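Malonyl CoA-acyl carrier protein transacylase (Staphylococcus aureus, PDB 3IM9) catalyses transfer of the malonyl group from malonyl-CoA to holo-acyl carrier protein, a step that supplies fatty acid biosynthesis. Local coordinates at residues N32-A37 / Q304-V309; I14-Q19 / A80-L85. All coordinates share one frame; numbering follows the deposited sequence.

Contacts 1 and 2 lie about 11 Å apart, centre to centre, on the same side of the chain's centre, and helix 67-84 connects them. In contact 2 this helix turns Leu82 toward strand 11-16; Ala84 also meets both segments of contact 1, its CB lying 3.3 Å from Asn34 OD1 and its O 3.5 Å from Val309 CG1. Contact 1 sits farther out, about 22 Å from the chain's centre, and away from the annotated sites. Contact 2 is buried and closer to the chemistry: the Phe16 side chain is about 10 Å from that of Ser97, an active-site residue by similarity and probably the nucleophile, and about 13 Å from the bound calcium ion.

Contact 1. Residues N32-A37 / Q304-V309; sequences NNNDQA and QTLEDV
Two helix starts face each other here through a single leucine, Leu306, whose two methyls each meet a different asparagine. Both starts are capped: Asn34 is the N-cap of helix 35-47, and Thr305, the N-cap of helix 306-312, forms a capping box with Asp308. Leu306 CD2 comes to 3.6 Å from Asn33 CB, while CD1 reaches Asn34 CB at 3.9 Å, so aliphatic carbon meets aliphatic carbon, while Asn33 ND2 and Asn34 OD1 are bonded elsewhere. With CG anti to the backbone N (chi1 -177°), Leu306 extends its fork across to the asparagine pair. Asp29 ties the two sides together, its backbone O accepting from Asn33 ND2 and its OD1 from Leu306 N. Leu30 also packs on Leu306, and helix 67-84 touches Asn34 and Val309. In the capping box Asp308 N donates to Thr305 OG1 at 2.9 Å. Asp308 OD2 takes two backbone donors in return: Gln304 N on its anti lone pair, and Thr305 N from above the carboxylate plane, at 3.1 Å. On the asparagine side the cap is nearly straight: Ala37 N donates to Asn34 OD1 at 2.8 Å and 175°, in the plane of the amide carbonyl.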
ATOM      1  N   ASN A  32      16.373  16.413   9.987  1.00 12.66           N
ATOM      2  CA  ASN A  32      17.143  17.293  10.936  1.00 14.82           C
ATOM      3  C   ASN A  32      16.307  18.069  11.887  1.00 17.00           C
ATOM      4  O   ASN A  32      16.841  19.007  12.492  1.00 18.29           O
ATOM      5  CB  ASN A  32      18.087  18.239  10.171  1.00 14.57           C
ATOM      6  CG  ASN A  32      19.194  17.440   9.409  1.00 15.39           C
ATOM      7  OD1 ASN A  32      19.709  16.453   9.955  1.00 19.38           O
ATOM      8  ND2 ASN A  32      19.514  17.812   8.179  1.00 16.25           N
ATOM      9  N   ASN A  33      15.024  17.718  12.017  1.00 15.24           N
ATOM     10  CA  ASN A  33      14.129  18.319  13.018  1.00 15.44           C
ATOM     11  C   ASN A  33      13.588  17.355  14.038  1.00 16.98           C
ATOM     12  O   ASN A  33      12.806  17.726  14.911  1.00 19.28           O
ATOM     13  CB  ASN A  33      12.954  19.065  12.304  1.00 17.06           C
ATOM     14  CG  ASN A  33      13.458  20.254  11.493  1.00 23.53           C
ATOM     15  OD1 ASN A  33      14.202  21.088  12.025  1.00 26.04           O
ATOM     16  ND2 ASN A  33      13.089  20.343  10.193  1.00 26.36           N
ATOM     17  N   ASN A  34      13.877  16.079  13.848  1.00 16.95           N
ATOM     18  CA  ASN A  34      13.484  15.066  14.772  1.00 15.57           C
ATOM     19  C   ASN A  34      14.488  13.980  14.728  1.00 16.45           C
ATOM     20  O   ASN A  34      14.772  13.460  13.633  1.00 15.34           O
ATOM     21  CB  ASN A  34      12.060  14.567  14.448  1.00 15.11           C
ATOM     22  CG  ASN A  34      11.619  13.468  15.384  1.00 16.87           C
ATOM     23  OD1 ASN A  34      12.019  12.307  15.236  1.00 15.31           O
ATOM     24  ND2 ASN A  34      10.895  13.846  16.432  1.00 17.00           N
ATOM     25  N   ASP A  35      15.144  13.635  15.855  1.00 17.26           N
ATOM     26  CA  ASP A  35      16.255  12.714  15.792  1.00 18.25           C
ATOM     27  C   ASP A  35      15.869  11.317  15.290  1.00 16.03           C
ATOM     28  O   ASP A  35      16.613  10.697  14.473  1.00 15.38           O
ATOM     29  CB  ASP A  35      16.848  12.596  17.213  1.00 20.56           C
ATOM     30  CG  ASP A  35      17.647  13.841  17.610  1.00 28.48           C
ATOM     31  OD1 ASP A  35      17.988  14.714  16.768  1.00 30.41           O
ATOM     32  OD2 ASP A  35      17.938  13.951  18.821  1.00 37.96           O
ATOM     33  N   GLN A  36      14.700  10.866  15.724  1.00 16.58           N
ATOM     34  CA  GLN A  36      14.297   9.477  15.365  1.00 17.69           C
ATOM     35  C   GLN A  36      13.954   9.433  13.890  1.00 16.08           C
ATOM     36  O   GLN A  36      14.350   8.460  13.203  1.00 15.04           O
ATOM     37  CB  GLN A  36      13.117   8.995  16.201  1.00 19.36           C
ATOM     38  CG  GLN A  36      13.498   8.655  17.711  1.00 24.12           C
ATOM     39  CD  GLN A  36      13.909   9.888  18.508  1.00 36.03           C
ATOM     40  OE1 GLN A  36      13.179  10.902  18.559  1.00 36.50           O
ATOM     41  NE2 GLN A  36      15.124   9.832  19.107  1.00 41.15           N
ATOM     42  N   ALA A  37      13.169  10.429  13.428  1.00 14.99           N
ATOM     43  CA  ALA A  37      12.863  10.454  12.002  1.00 13.52           C
ATOM     44  C   ALA A  37      14.126  10.598  11.205  1.00 13.31           C
ATOM     45  O   ALA A  37      14.228  10.011  10.135  1.00 13.11           O
ATOM     46  CB  ALA A  37      11.938  11.581  11.679  1.00 12.06           C
ATOM     47  N   GLN A 304       0.782  13.085   9.059  1.00 12.68           N
ATOM     48  CA  GLN A 304       1.478  13.417   7.781  1.00 12.03           C
ATOM     49  C   GLN A 304       2.756  14.226   8.040  1.00 13.59           C
ATOM     50  O   GLN A 304       3.738  14.081   7.313  1.00 15.64           O
ATOM     51  CB  GLN A 304       0.562  14.219   6.850  1.00 15.39           C
ATOM     52  CG  GLN A 304      -0.674  13.476   6.404  1.00 14.96           C
ATOM     53  CD  GLN A 304      -1.559  14.322   5.553  1.00 17.73           C
ATOM     54  OE1 GLN A 304      -2.790  14.337   5.724  1.00 27.40           O
ATOM     55  NE2 GLN A 304      -0.987  14.937   4.588  1.00 18.06           N
ATOM     56  N   THR A 305       2.716  15.057   9.099  1.00 12.13           N
ATOM     57  CA  THR A 305       3.813  16.027   9.279  1.00 13.88           C
ATOM     58  C   THR A 305       4.444  15.919  10.632  1.00 14.33           C
ATOM     59  O   THR A 305       3.874  15.298  11.534  1.00 13.75           O
ATOM     60  CB  THR A 305       3.165  17.449   9.204  1.00 13.56           C
ATOM     61  OG1 THR A 305       2.270  17.680  10.287  1.00 13.31           O
ATOM     62  CG2 THR A 305       2.388  17.690   7.828  1.00 15.68           C
ATOM     63  N   LEU A 306       5.558  16.645  10.777  1.00 12.73           N
ATOM     64  CA  LEU A 306       6.204  16.778  12.112  1.00 14.48           C
ATOM     65  C   LEU A 306       5.233  17.426  13.092  1.00 14.51           C
ATOM     66  O   LEU A 306       5.171  17.018  14.259  1.00 13.99           O
ATOM     67  CB  LEU A 306       7.469  17.616  11.941  1.00 16.17           C
ATOM     68  CG  LEU A 306       8.225  17.738  13.283  1.00 18.84           C
ATOM     69  CD1 LEU A 306       8.628  16.381  13.905  1.00 19.41           C
ATOM     70  CD2 LEU A 306       9.400  18.619  12.956  1.00 19.69           C
ATOM     71  N   GLU A 307       4.424  18.411  12.641  1.00 14.44           N
ATOM     72  CA  GLU A 307       3.438  19.005  13.541  1.00 14.72           C
ATOM     73  C   GLU A 307       2.382  17.992  14.003  1.00 13.60           C
ATOM     74  O   GLU A 307       1.951  18.011  15.179  1.00 15.42           O
ATOM     75  CB  GLU A 307       2.724  20.247  12.945  1.00 15.92           C
ATOM     76  CG  GLU A 307       3.711  21.401  12.736  1.00 19.58           C
ATOM     77  CD  GLU A 307       4.306  21.871  14.042  1.00 22.37           C
ATOM     78  OE1 GLU A 307       3.518  22.329  14.895  1.00 24.10           O
ATOM     79  OE2 GLU A 307       5.535  21.808  14.167  1.00 27.77           O
ATOM     80  N   ASP A 308       1.970  17.066  13.128  1.00 13.47           N
ATOM     81  CA  ASP A 308       1.047  16.032  13.554  1.00 13.73           C
ATOM     82  C   ASP A 308       1.703  15.099  14.579  1.00 13.67           C
ATOM     83  O   ASP A 308       1.009  14.676  15.488  1.00 14.40           O
ATOM     84  CB  ASP A 308       0.659  15.121  12.369  1.00 14.71           C
ATOM     85  CG  ASP A 308      -0.196  15.865  11.317  1.00 16.21           C
ATOM     86  OD1 ASP A 308      -0.851  16.857  11.666  1.00 18.41           O
ATOM     87  OD2 ASP A 308      -0.203  15.482  10.135  1.00 15.09           O
ATOM     88  N   VAL A 309       2.966  14.751  14.346  1.00 14.60           N
ATOM     89  CA  VAL A 309       3.750  13.936  15.320  1.00 15.31           C
ATOM     90  C   VAL A 309       3.785  14.668  16.688  1.00 15.75           C
ATOM     91  O   VAL A 309       3.541  14.050  17.705  1.00 16.74           O
ATOM     92  CB  VAL A 309       5.156  13.711  14.843  1.00 15.24           C
ATOM     93  CG1 VAL A 309       6.088  13.013  15.934  1.00 15.78           C
ATOM     94  CG2 VAL A 309       5.134  12.802  13.554  1.00 14.33           C
TER

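Contact 2. Residues I14-Q19 / A80-L85; sequences IIFPGQ and ALLAAL. With SO4 (sulfate ion), chain D.
The Phe16 ring meets Leu82 obliquely, its CZ 4.2 Å from Leu82 CD2. Around the same side chain lie Ser102 and Ser103 of helix 99-106 and Ile281 of the adjacent strand 275-281. The other Leu82 methyl, CD1, lies 4.0 Å from CD1 of Ile14, and the two side chains cross at about a right angle. Leu82 thus spreads its fork over two residues of strand 11-16 that are two positions apart. Ile14 has CG1 set between its backbone N and carbonyl carbon (chi1 58°), and the extended chain beyond carries CD1 out to the leucine. Ala106 of helix 99-106 touches both Ile14 and Leu82. Beyond the strand, after Pro17, Gly18 N donates to O1 of a sulfate ion, probably from the crystallisation liquor, at 2.7 Å and a nearly straight 172°. Strand 11-16 runs within the parallel sheet, between 92-95 and 275-281, and the Phe16 backbone is hydrogen-bonded to Met94 and His96. Its side chain touches residues of the Gly95-Ser97-Gly99 turn, consistent with the nucleophile elbow of an acyltransferase, where a parallel strand leads through the serine into a helix.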
ATOM      1  N   ILE A  14      -2.786   0.890  13.033  1.00 12.36           N
ATOM      2  CA  ILE A  14      -2.012   1.859  12.268  1.00 11.24           C
ATOM      3  C   ILE A  14      -1.915   1.367  10.832  1.00 12.14           C
ATOM      4  O   ILE A  14      -1.721   0.167  10.599  1.00 10.64           O
ATOM      5  CB  ILE A  14      -0.612   2.064  12.897  1.00 11.27           C
ATOM      6  CG1 ILE A  14       0.194   0.785  13.007  1.00 11.54           C
ATOM      7  CG2 ILE A  14      -0.716   2.870  14.260  1.00 12.01           C
ATOM      8  CD1 ILE A  14       1.629   0.978  13.603  1.00 13.42           C
ATOM      9  N   ILE A  15      -2.089   2.282   9.883  1.00 10.24           N
ATOM     10  CA  ILE A  15      -2.226   1.833   8.493  1.00 10.70           C
ATOM     11  C   ILE A  15      -1.349   2.717   7.617  1.00 10.42           C
ATOM     12  O   ILE A  15      -1.087   3.921   7.946  1.00 10.96           O
ATOM     13  CB  ILE A  15      -3.690   1.857   7.971  1.00  8.96           C
ATOM     14  CG1 ILE A  15      -4.262   3.280   7.923  1.00 11.98           C
ATOM     15  CG2 ILE A  15      -4.573   0.978   8.899  1.00 11.82           C
ATOM     16  CD1 ILE A  15      -5.738   3.387   7.526  1.00 11.94           C
ATOM     17  N   PHE A  16      -0.894   2.143   6.504  1.00  9.07           N
ATOM     18  CA  PHE A  16       0.167   2.839   5.723  1.00  9.13           C
ATOM     19  C   PHE A  16      -0.239   2.884   4.243  1.00  9.99           C
ATOM     20  O   PHE A  16      -0.523   1.856   3.622  1.00 10.34           O
ATOM     21  CB  PHE A  16       1.460   2.061   5.900  1.00  9.14           C
ATOM     22  CG  PHE A  16       1.930   2.028   7.332  1.00 10.56           C
ATOM     23  CD1 PHE A  16       1.775   0.856   8.073  1.00 10.74           C
ATOM     24  CD2 PHE A  16       2.515   3.144   7.910  1.00  9.35           C
ATOM     25  CE1 PHE A  16       2.148   0.841   9.450  1.00 12.44           C
ATOM     26  CE2 PHE A  16       2.980   3.123   9.240  1.00 11.02           C
ATOM     27  CZ  PHE A  16       2.818   1.938  10.006  1.00 12.86           C
ATOM     28  N   PRO A  17      -0.163   4.057   3.595  1.00 10.02           N
ATOM     29  CA  PRO A  17      -0.501   4.186   2.169  1.00  9.82           C
ATOM     30  C   PRO A  17       0.630   3.682   1.281  1.00 10.33           C
ATOM     31  O   PRO A  17       1.780   3.494   1.695  1.00 10.51           O
ATOM     32  CB  PRO A  17      -0.679   5.684   2.011  1.00 10.88           C
ATOM     33  CG  PRO A  17       0.331   6.277   2.986  1.00 10.73           C
ATOM     34  CD  PRO A  17       0.203   5.343   4.254  1.00  8.67           C
ATOM     35  N   GLY A  18       0.243   3.480   0.037  1.00  7.81           N
ATOM     36  CA  GLY A  18       1.145   3.026  -1.043  1.00  8.18           C
ATOM     37  C   GLY A  18       1.203   4.006  -2.207  1.00  8.38           C
ATOM     38  O   GLY A  18       0.840   5.217  -2.074  1.00  9.33           O
ATOM     39  N   GLN A  19       1.621   3.432  -3.330  1.00  9.67           N
ATOM     40  CA  GLN A  19       1.757   4.239  -4.610  1.00  8.83           C
ATOM     41  C   GLN A  19       0.532   5.071  -4.833  1.00 10.85           C
ATOM     42  O   GLN A  19      -0.641   4.566  -4.750  1.00 13.42           O
ATOM     43  CB  GLN A  19       1.975   3.223  -5.730  1.00  9.85           C
ATOM     44  CG  GLN A  19       2.345   3.901  -7.056  1.00  8.63           C
ATOM     45  CD  GLN A  19       3.792   4.265  -7.099  1.00 10.97           C
ATOM     46  OE1 GLN A  19       4.664   3.520  -6.649  1.00 12.24           O
ATOM     47  NE2 GLN A  19       4.080   5.468  -7.708  1.00 11.46           N
ATOM     48  N   ALA A  80       9.787   6.900   9.038  1.00 10.08           N
ATOM     49  CA  ALA A  80      10.409   8.037   9.751  1.00 10.41           C
ATOM     50  C   ALA A  80       9.386   8.635  10.687  1.00 11.69           C
ATOM     51  O   ALA A  80       9.676   8.944  11.852  1.00 14.17           O
ATOM     52  CB  ALA A  80      10.908   9.103   8.737  1.00  9.56           C
ATOM     53  N   LEU A  81       8.150   8.790  10.211  1.00 11.28           N
ATOM     54  CA  LEU A  81       7.056   9.251  11.076  1.00 12.17           C
ATOM     55  C   LEU A  81       6.853   8.299  12.201  1.00 12.29           C
ATOM     56  O   LEU A  81       6.652   8.709  13.377  1.00 13.17           O
ATOM     57  CB  LEU A  81       5.742   9.476  10.328  1.00 13.10           C
ATOM     58  CG  LEU A  81       5.718  10.588   9.314  1.00 12.16           C
ATOM     59  CD1 LEU A  81       4.497  10.484   8.418  1.00 15.90           C
ATOM     60  CD2 LEU A  81       5.661  11.956   9.986  1.00 12.36           C
ATOM     61  N   LEU A  82       6.771   7.011  11.899  1.00 13.63           N
ATOM     62  CA  LEU A  82       6.544   5.987  12.915  1.00 15.47           C
ATOM     63  C   LEU A  82       7.622   6.064  14.008  1.00 14.11           C
ATOM     64  O   LEU A  82       7.255   5.992  15.175  1.00 17.74           O
ATOM     65  CB  LEU A  82       6.463   4.601  12.176  1.00 15.37           C
ATOM     66  CG  LEU A  82       6.124   3.451  13.121  1.00 18.74           C
ATOM     67  CD1 LEU A  82       4.692   3.558  13.484  1.00 18.84           C
ATOM     68  CD2 LEU A  82       6.343   2.260  12.291  1.00 20.27           C
ATOM     69  N   ALA A  83       8.893   6.265  13.636  1.00 14.26           N
ATOM     70  CA  ALA A  83      10.037   6.224  14.610  1.00 14.79           C
ATOM     71  C   ALA A  83       9.844   7.459  15.541  1.00 16.57           C
ATOM     72  O   ALA A  83      10.272   7.384  16.688  1.00 18.23           O
ATOM     73  CB  ALA A  83      11.307   6.273  13.855  1.00 17.08           C
ATOM     74  N   ALA A  84       9.212   8.546  15.086  1.00 15.23           N
ATOM     75  CA  ALA A  84       9.096   9.802  15.866  1.00 15.78           C
ATOM     76  C   ALA A  84       7.928   9.756  16.819  1.00 16.83           C
ATOM     77  O   ALA A  84       7.857  10.590  17.743  1.00 18.34           O
ATOM     78  CB  ALA A  84       8.985  11.031  14.961  1.00 12.53           C
ATOM     79  N   LEU A  85       6.930   8.887  16.587  1.00 15.53           N
ATOM     80  CA  LEU A  85       5.739   8.810  17.393  1.00 15.46           C
ATOM     81  C   LEU A  85       5.966   8.046  18.707  1.00 18.88           C
ATOM     82  O   LEU A  85       6.500   6.898  18.734  1.00 20.46           O
ATOM     83  CB  LEU A  85       4.605   8.122  16.600  1.00 13.74           C
ATOM     84  CG  LEU A  85       4.097   8.984  15.429  1.00 14.52           C
ATOM     85  CD1 LEU A  85       3.302   8.114  14.465  1.00 13.76           C
ATOM     86  CD2 LEU A  85       3.147  10.063  16.052  1.00 14.61           C
TER
HETATM   87  S   SO4 D 901      -2.844   3.935  -1.921  1.00 22.35           S
HETATM   88  O1  SO4 D 901      -2.415   3.693  -0.536  1.00 18.82           O
HETATM   89  O2  SO4 D 901      -2.589   5.425  -2.382  1.00 23.51           O
HETATM   90  O3  SO4 D 901      -2.037   2.970  -2.651  1.00 39.95           O
HETATM   91  O4  SO4 D 901      -4.417   3.659  -2.028  1.00 27.56           O